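Local coordinates for protein putative phosphohydrolase (Shewanella amazonensis, PDB 3M1T) that is a putative phosphohydrolase or signal-transduction protein with an HDOD domain, its exact activity and substrate unknown, at residues 138-141 / 142-146; 189-192 / 193-197; 162-166 / 167-171. One frame throughout, in Å; residues are numbered along the deposited sequence.

In the fold
All three contacts are local, each at the start of a helix in the all-helical HDOD region, and they follow the chain in the order contact 1, contact 3, contact 2. Contact 1 opens helix 140-148, contact 3 helix 166-174 and contact 2 helix 193-200. The centres of contacts 1 and 3 lie about 15 Å apart, yet I145 CD1 packs 3.8 Å from E170 CD. Contact 1 comes near contact 2, with centres about 16 Å and nearest atoms about 5 Å apart; the centres of contacts 2 and 3 are about 26 Å apart. Three helix starts thus belong to one domain, I145 and E170 joining the first two, while contact 3 stands at the surface, about 22 Å from the chain centre.

Contact 1 of 3, residues 138-141 / 142-146; sequences HSIG and ELLIV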
loop_
_atom_site.group_PDB
_atom_site.type_symbol
_atom_site.label_atom_id
_atom_site.label_comp_id
_atom_site.label_asym_id
_atom_site.label_seq_id
_atom_site.Cartn_x
_atom_site.Cartn_y
_atom_site.Cartn_z
ATOM N N HIS A 138 -2.599 0.374 0.558
ATOM C CA HIS A 138 -3.429 -0.117 1.657
ATOM C C HIS A 138 -3.988 0.923 2.603
ATOM O O HIS A 138 -5.048 0.691 3.230
ATOM C CB HIS A 138 -2.669 -1.181 2.497
ATOM C CG HIS A 138 -1.815 -0.615 3.561
ATOM N ND1 HIS A 138 -0.571 -0.085 3.305
ATOM C CD2 HIS A 138 -1.985 -0.541 4.919
ATOM C CE1 HIS A 138 -0.017 0.285 4.445
ATOM N NE2 HIS A 138 -0.873 0.050 5.427
ATOM N N SER A 139 -3.286 2.040 2.763
ATOM C CA SER A 139 -3.646 3.009 3.798
ATOM C C SER A 139 -4.246 4.285 3.239
ATOM O O SER A 139 -4.502 5.258 3.950
ATOM C CB SER A 139 -2.411 3.344 4.667
ATOM O OG SER A 139 -2.856 3.860 5.918
ATOM N N ILE A 140 -4.504 4.329 1.937
ATOM C CA ILE A 140 -5.007 5.573 1.366
ATOM C C ILE A 140 -6.403 5.945 1.898
ATOM O O ILE A 140 -6.744 7.120 1.948
ATOM C CB ILE A 140 -4.977 5.548 -0.138
ATOM C CG1 ILE A 140 -3.518 5.342 -0.574
ATOM C CG2 ILE A 140 -5.554 6.841 -0.739
ATOM C CD1 ILE A 140 -3.333 5.082 -2.105
ATOM N N GLY A 141 -7.201 4.961 2.286
ATOM C CA GLY A 141 -8.525 5.225 2.839
ATOM C C GLY A 141 -8.457 6.091 4.092
ATOM O O GLY A 141 -9.371 6.878 4.301
ATOM N N GLU A 142 -7.411 5.943 4.892
ATOM C CA GLU A 142 -7.182 6.815 6.064
ATOM C C GLU A 142 -7.230 8.291 5.612
ATOM O O GLU A 142 -7.963 9.150 6.149
ATOM C CB GLU A 142 -5.802 6.467 6.660
ATOM C CG GLU A 142 -5.533 6.957 8.071
ATOM C CD GLU A 142 -4.270 6.352 8.692
ATOM O OE1 GLU A 142 -3.550 5.552 8.044
ATOM O OE2 GLU A 142 -3.993 6.691 9.859
ATOM N N LEU A 143 -6.448 8.576 4.585
ATOM C CA LEU A 143 -6.364 9.930 4.012
ATOM C C LEU A 143 -7.691 10.416 3.439
ATOM O O LEU A 143 -8.082 11.572 3.612
ATOM C CB LEU A 143 -5.240 9.987 2.965
ATOM C CG LEU A 143 -3.878 9.551 3.499
ATOM C CD1 LEU A 143 -2.865 9.615 2.395
ATOM C CD2 LEU A 143 -3.406 10.397 4.760
ATOM N N LEU A 144 -8.412 9.524 2.756
ATOM C CA LEU A 144 -9.651 9.913 2.131
ATOM C C LEU A 144 -10.654 10.344 3.229
ATOM O O LEU A 144 -11.426 11.265 2.977
ATOM C CB LEU A 144 -10.245 8.715 1.355
ATOM C CG LEU A 144 -9.533 8.297 0.095
ATOM C CD1 LEU A 144 -10.317 7.124 -0.517
ATOM C CD2 LEU A 144 -9.510 9.445 -0.944
ATOM N N ILE A 145 -10.703 9.624 4.337
ATOM C CA ILE A 145 -11.641 9.967 5.428
ATOM C C ILE A 145 -11.332 11.334 6.035
ATOM O O ILE A 145 -12.233 12.169 6.270
ATOM C CB ILE A 145 -11.752 8.883 6.453
ATOM C CG1 ILE A 145 -12.427 7.627 5.845
ATOM C CG2 ILE A 145 -12.540 9.389 7.732
ATOM C CD1 ILE A 145 -12.431 6.504 6.732
ATOM N N VAL A 146 -10.062 11.592 6.282
ATOM C CA VAL A 146 -9.666 12.921 6.809
ATOM C C VAL A 146 -10.051 14.028 5.856
ATOM O O VAL A 146 -10.592 15.069 6.265
ATOM C CB VAL A 146 -8.160 12.955 7.110
ATOM C CG1 VAL A 146 -7.677 14.423 7.469
ATOM C CG2 VAL A 146 -7.842 11.982 8.229
#
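L144 and I140 meet one turn apart at the start of helix 140-148, L144 CG lying 4.3 Å from I140 CG2. The gamma carbon of L144 is anti to its carbonyl carbon (chi1 -71°), which puts it beside the backbone N and 3.5 Å from I140 O. L185 of helix 178-188 touches both residues. I145 repeats the pattern: CG1, again anti to the carbonyl carbon, approaches G141 O at 3.5 Å, and the side chain continues to N178 and I181. L143 turns elsewhere, to F106 of helix 103-124, which S139 also touches.

The polar pair is less certain. E142 was modelled in two conformers; in the one described, its extended chain brings OE1 up to the serine hydroxyl, 2.8 Å from S139 OG, an approach that is doubtful as a fixed interaction. The backbone adds a weak i to i+3 hydrogen bond, E142 N to S139 O at 3.1 Å. S139 CB also sits 3.7 Å above the plane of the H138 ring, over its centre, and the ring is held from elsewhere by a hydrogen bond between H138 ND1 and G135 O.

Two i to i+4 hydrogen bonds continue the helix. L144 N reaches I140 O at 3.0 Å from within the carbonyl plane, whereas I145 N bonds to G141 O at 3.1 Å from a position tilted 24° out of it. This is the first turn of a helix packed between neighbouring helices of the all-helical HDOD domain. The HSIG sequence of 138-141 resembles the HD(IG)-type signature of the HD-phosphodiesterase clan, with serine where that motif carries aspartate.

Contact 2 of 3, residues 189-192 / 193-197; sequences WKFT and PHLVK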
loop_
_atom_site.group_PDB
_atom_site.type_symbol
_atom_site.label_atom_id
_atom_site.label_comp_id
_atom_site.label_asym_id
_atom_site.label_seq_id
_atom_site.Cartn_x
_atom_site.Cartn_y
_atom_site.Cartn_z
ATOM N N TRP A 189 -9.936 3.244 -9.410
ATOM C CA TRP A 189 -8.712 3.534 -10.118
ATOM C C TRP A 189 -8.214 2.330 -10.956
ATOM O O TRP A 189 -7.140 2.399 -11.520
ATOM C CB TRP A 189 -7.634 4.044 -9.210
ATOM C CG TRP A 189 -7.793 5.449 -8.695
ATOM C CD1 TRP A 189 -8.830 6.285 -8.942
ATOM C CD2 TRP A 189 -6.855 6.179 -7.868
ATOM N NE1 TRP A 189 -8.592 7.503 -8.301
ATOM C CE2 TRP A 189 -7.403 7.446 -7.641
ATOM C CE3 TRP A 189 -5.649 5.843 -7.251
ATOM C CZ2 TRP A 189 -6.753 8.409 -6.861
ATOM C CZ3 TRP A 189 -5.010 6.792 -6.469
ATOM C CH2 TRP A 189 -5.571 8.052 -6.298
ATOM N N LYS A 190 -9.038 1.328 -11.038
ATOM C CA LYS A 190 -8.912 0.210 -11.995
ATOM C C LYS A 190 -7.762 -0.722 -11.666
ATOM O O LYS A 190 -7.161 -1.373 -12.557
ATOM C CB LYS A 190 -8.868 0.732 -13.452
ATOM C CG LYS A 190 -10.027 1.696 -13.773
ATOM C CD LYS A 190 -10.111 2.088 -15.281
ATOM C CE LYS A 190 -11.160 3.147 -15.519
ATOM N NZ LYS A 190 -11.205 3.478 -16.960
ATOM N N PHE A 191 -7.513 -0.906 -10.342
ATOM C CA PHE A 191 -6.658 -1.977 -9.884
ATOM C C PHE A 191 -7.419 -3.294 -9.857
ATOM O O PHE A 191 -8.647 -3.326 -9.906
ATOM C CB PHE A 191 -6.060 -1.629 -8.501
ATOM C CG PHE A 191 -5.043 -0.541 -8.592
ATOM C CD1 PHE A 191 -3.729 -0.871 -8.921
ATOM C CD2 PHE A 191 -5.380 0.779 -8.403
ATOM C CE1 PHE A 191 -2.786 0.106 -9.051
ATOM C CE2 PHE A 191 -4.418 1.784 -8.524
ATOM C CZ PHE A 191 -3.134 1.453 -8.839
ATOM N N THR A 192 -6.697 -4.396 -9.823
ATOM C CA THR A 192 -7.367 -5.716 -9.914
ATOM C C THR A 192 -8.199 -6.063 -8.731
ATOM O O THR A 192 -7.928 -5.640 -7.588
ATOM C CB THR A 192 -6.374 -6.860 -10.058
ATOM O OG1 THR A 192 -5.548 -6.936 -8.895
ATOM C CG2 THR A 192 -5.567 -6.741 -11.295
ATOM N N PRO A 193 -9.204 -6.924 -8.940
ATOM C CA PRO A 193 -9.999 -7.390 -7.826
ATOM C C PRO A 193 -9.207 -8.057 -6.689
ATOM O O PRO A 193 -9.535 -7.853 -5.528
ATOM C CB PRO A 193 -10.938 -8.398 -8.452
ATOM C CG PRO A 193 -11.072 -7.999 -9.872
ATOM C CD PRO A 193 -9.775 -7.330 -10.233
ATOM N N HIS A 194 -8.122 -8.746 -7.007
ATOM C CA HIS A 194 -7.284 -9.283 -5.953
ATOM C C HIS A 194 -6.747 -8.205 -5.009
ATOM O O HIS A 194 -6.743 -8.357 -3.790
ATOM C CB HIS A 194 -6.057 -10.058 -6.525
ATOM C CG HIS A 194 -6.401 -11.330 -7.176
ATOM N ND1 HIS A 194 -7.264 -12.247 -6.617
ATOM C CD2 HIS A 194 -5.984 -11.862 -8.354
ATOM C CE1 HIS A 194 -7.404 -13.267 -7.457
ATOM N NE2 HIS A 194 -6.622 -13.061 -8.506
ATOM N N LEU A 195 -6.244 -7.131 -5.605
ATOM C CA LEU A 195 -5.732 -6.014 -4.848
ATOM C C LEU A 195 -6.824 -5.416 -3.987
ATOM O O LEU A 195 -6.644 -5.089 -2.803
ATOM C CB LEU A 195 -5.082 -4.985 -5.777
ATOM C CG LEU A 195 -3.730 -5.428 -6.339
ATOM C CD1 LEU A 195 -3.252 -4.441 -7.395
ATOM C CD2 LEU A 195 -2.660 -5.500 -5.256
ATOM N N VAL A 196 -7.975 -5.129 -4.613
ATOM C CA VAL A 196 -9.125 -4.536 -3.920
ATOM C C VAL A 196 -9.511 -5.376 -2.680
ATOM O O VAL A 196 -9.671 -4.814 -1.591
ATOM C CB VAL A 196 -10.325 -4.367 -4.887
ATOM C CG1 VAL A 196 -11.596 -3.904 -4.106
ATOM C CG2 VAL A 196 -9.897 -3.397 -6.018
ATOM N N LYS A 197 -9.610 -6.676 -2.860
ATOM C CA LYS A 197 -10.036 -7.563 -1.751
ATOM C C LYS A 197 -8.957 -7.595 -0.660
ATOM O O LYS A 197 -9.299 -7.614 0.544
ATOM C CB LYS A 197 -10.313 -8.922 -2.276
ATOM C CG LYS A 197 -10.813 -9.874 -1.172
ATOM C CD LYS A 197 -10.938 -11.287 -1.734
ATOM C CE LYS A 197 -11.567 -12.226 -0.714
ATOM N NZ LYS A 197 -11.635 -13.582 -1.296
#
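T192 grips the start of helix 193-200 with two different oxygens, and the side-chain grip is the long one: L195 N donates to T192 OG1 at 3.4 Å, a weak bond by distance although nearly straight at 165°. Its main-chain companion is shorter and straighter, V196 N giving to T192 O over 3.0 Å at 172°, with the donor nearly along the C=O axis. The hydroxyl can face the helix because chi1 is 63°, which sets OG1 between the backbone N and the carbonyl carbon and turns CG2 away from that carbonyl carbon. T192 CB is also pressed against the following proline, 3.4 Å from P193 CD, closer than carbons usually pack.

These features make T192 the N-cap, with the proline in the first helical position, where no amide hydrogen is needed. The preceding helix 178-188 ends just upstream in a Schellman motif whose C-prime residue is K190, with positive phi, and 189-192 is the short link between the two helices. At its beginning W189 NE1 hydrogen-bonds to P15 O.

L195 brings its CG to 3.5 Å from T192 OG1, so the capping oxygen has an aliphatic neighbour as well as an amide donor. The CD1 branch of the same leucine continues to F191 and lies 3.9 Å from the ring atom F191 CD1. F191 itself heads away from the new helix, towards L137 of helix 128-137 and I87 of helix 79-94. V196, with CG2 anti to its carbonyl carbon, places that methyl 3.4 Å from T192 O and packs against A183, A186 and Q187 of helix 178-188.

Contact 3 of 3, residues 162-166 / 167-171; sequences DGADR and NLMEK
D165 turns its carboxylate back over the first turn of helix 166-174 and accepts from L168 N through OD1, 2.9 Å away and nearly straight, making it the N-cap residue. The donor meets OD1 on the anti side, 28° out of the carboxylate plane. With CG anti to the backbone N (chi1 179°), the side chain sets the carboxylate beside its own carbonyl carbon, whose O takes M169 N at 2.9 Å; side chain and main chain of D165 thus satisfy successive amides. L168 packs on the aspartate, its CG 3.7 Å from D165 CG.

Before the cap, G163 is the C-prime residue of the Schellman motif that ends helix 150-161. A164 CB then approaches M169, a selenomethionine, at CG (3.7 Å), while the bent chain carries SE on towards A159.

R166 and E170 lie one turn apart and cross obliquely, their guanidinium and carboxylate planes 54° apart. The acid touches the arginine's aliphatic stem, E170 OE2 standing 3.5 Å from R166 CG, and the charged ends are not in contact. Each has its polar partner elsewhere: R166 NH1 bonds to S157 OG and E170 OE1 to N178 ND2. Replacing E170 with an alanine would probably leave N178 ND2 without this acceptor and open a gap beside the R166 stem and I145. One water donates to D165 OD2 at 2.9 Å and accepts from N167 ND2 at 3.2 Å.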
loop_
_atom_site.group_PDB
_atom_site.type_symbol
_atom_site.label_atom_id
_atom_site.label_comp_id
_atom_site.label_asym_id
_atom_site.label_seq_id
_atom_site.Cartn_x
_atom_site.Cartn_y
_atom_site.Cartn_z
ATOM N N ASP A 162 -9.166 7.846 23.668
ATOM C CA ASP A 162 -9.809 7.348 24.859
ATOM C C ASP A 162 -10.109 5.848 24.791
ATOM O O ASP A 162 -10.847 5.325 25.606
ATOM C CB ASP A 162 -11.098 8.121 25.150
ATOM C CG ASP A 162 -10.843 9.487 25.754
ATOM O OD1 ASP A 162 -9.751 9.715 26.308
ATOM O OD2 ASP A 162 -11.758 10.314 25.675
ATOM N N GLY A 163 -9.493 5.168 23.829
ATOM C CA GLY A 163 -9.542 3.719 23.793
ATOM C C GLY A 163 -10.491 3.090 22.788
ATOM O O GLY A 163 -10.571 1.863 22.712
ATOM N N ALA A 164 -11.246 3.859 22.005
ATOM C CA ALA A 164 -12.184 3.268 21.078
ATOM C C ALA A 164 -11.409 2.686 19.886
ATOM O O ALA A 164 -10.295 3.114 19.613
ATOM C CB ALA A 164 -13.200 4.311 20.529
ATOM N N ASP A 165 -12.023 1.725 19.208
ATOM C CA ASP A 165 -11.452 1.142 17.992
ATOM C C ASP A 165 -11.749 2.029 16.823
ATOM O O ASP A 165 -12.909 2.311 16.527
ATOM C CB ASP A 165 -12.100 -0.214 17.786
ATOM C CG ASP A 165 -11.596 -0.939 16.502
ATOM O OD1 ASP A 165 -11.858 -0.498 15.403
ATOM O OD2 ASP A 165 -10.875 -1.929 16.666
ATOM N N ARG A 166 -10.718 2.483 16.120
ATOM C CA ARG A 166 -10.893 3.396 14.987
ATOM C C ARG A 166 -11.842 2.860 13.904
ATOM O O ARG A 166 -12.730 3.570 13.416
ATOM C CB ARG A 166 -9.530 3.794 14.379
ATOM C CG ARG A 166 -9.633 4.797 13.297
ATOM C CD ARG A 166 -8.243 5.306 12.876
ATOM N NE ARG A 166 -7.466 5.927 13.918
ATOM C CZ ARG A 166 -7.593 7.201 14.262
ATOM N NH1 ARG A 166 -8.538 7.941 13.680
ATOM N NH2 ARG A 166 -6.835 7.707 15.192
ATOM N N ASN A 167 -11.636 1.606 13.499
ATOM C CA ASN A 167 -12.444 1.015 12.407
ATOM C C ASN A 167 -13.901 0.880 12.783
ATOM O O ASN A 167 -14.767 1.228 12.001
ATOM C CB ASN A 167 -11.867 -0.351 11.984
ATOM C CG ASN A 167 -10.380 -0.272 11.647
ATOM O OD1 ASN A 167 -9.950 0.642 10.975
ATOM N ND2 ASN A 167 -9.593 -1.208 12.168
ATOM N N LEU A 168 -14.164 0.493 14.033
ATOM C CA LEU A 168 -15.530 0.424 14.511
ATOM C C LEU A 168 -16.162 1.803 14.606
ATOM O O LEU A 168 -17.329 1.976 14.259
ATOM C CB LEU A 168 -15.615 -0.305 15.830
ATOM C CG LEU A 168 -15.177 -1.784 15.832
ATOM C CD1 LEU A 168 -15.337 -2.525 17.159
ATOM C CD2 LEU A 168 -15.984 -2.501 14.748
HETATM N N MSE A 169 -15.395 2.797 15.098
HETATM C CA MSE A 169 -15.885 4.167 15.079
HETATM C C MSE A 169 -16.254 4.693 13.706
HETATM O O MSE A 169 -17.265 5.341 13.538
HETATM C CB MSE A 169 -14.852 5.081 15.723
HETATM C CG MSE A 169 -14.772 4.959 17.200
HETATM SE SE MSE A 169 -16.296 5.674 18.192
HETATM C CE MSE A 169 -16.171 7.529 17.562
ATOM N N GLU A 170 -15.418 4.400 12.711
ATOM C CA GLU A 170 -15.715 4.775 11.354
ATOM C C GLU A 170 -17.033 4.147 10.874
ATOM O O GLU A 170 -17.882 4.846 10.312
ATOM C CB GLU A 170 -14.551 4.352 10.443
ATOM C CG GLU A 170 -13.305 5.251 10.612
ATOM C CD GLU A 170 -12.010 4.651 10.054
ATOM O OE1 GLU A 170 -12.003 3.482 9.582
ATOM O OE2 GLU A 170 -10.969 5.363 10.100
ATOM N N LYS A 171 -17.209 2.846 11.097
ATOM C CA LYS A 171 -18.498 2.247 10.771
ATOM C C LYS A 171 -19.690 2.882 11.413
ATOM O O LYS A 171 -20.697 3.119 10.784
ATOM C CB LYS A 171 -18.509 0.709 10.873
ATOM C CG LYS A 171 -18.636 0.101 9.471
ATOM C CD LYS A 171 -18.303 -1.364 9.391
ATOM C CE LYS A 171 -17.512 -1.690 8.115
ATOM N NZ LYS A 171 -17.957 -2.994 7.473
HETATM O O HOH W 1 -11.191 -3.221 14.110
#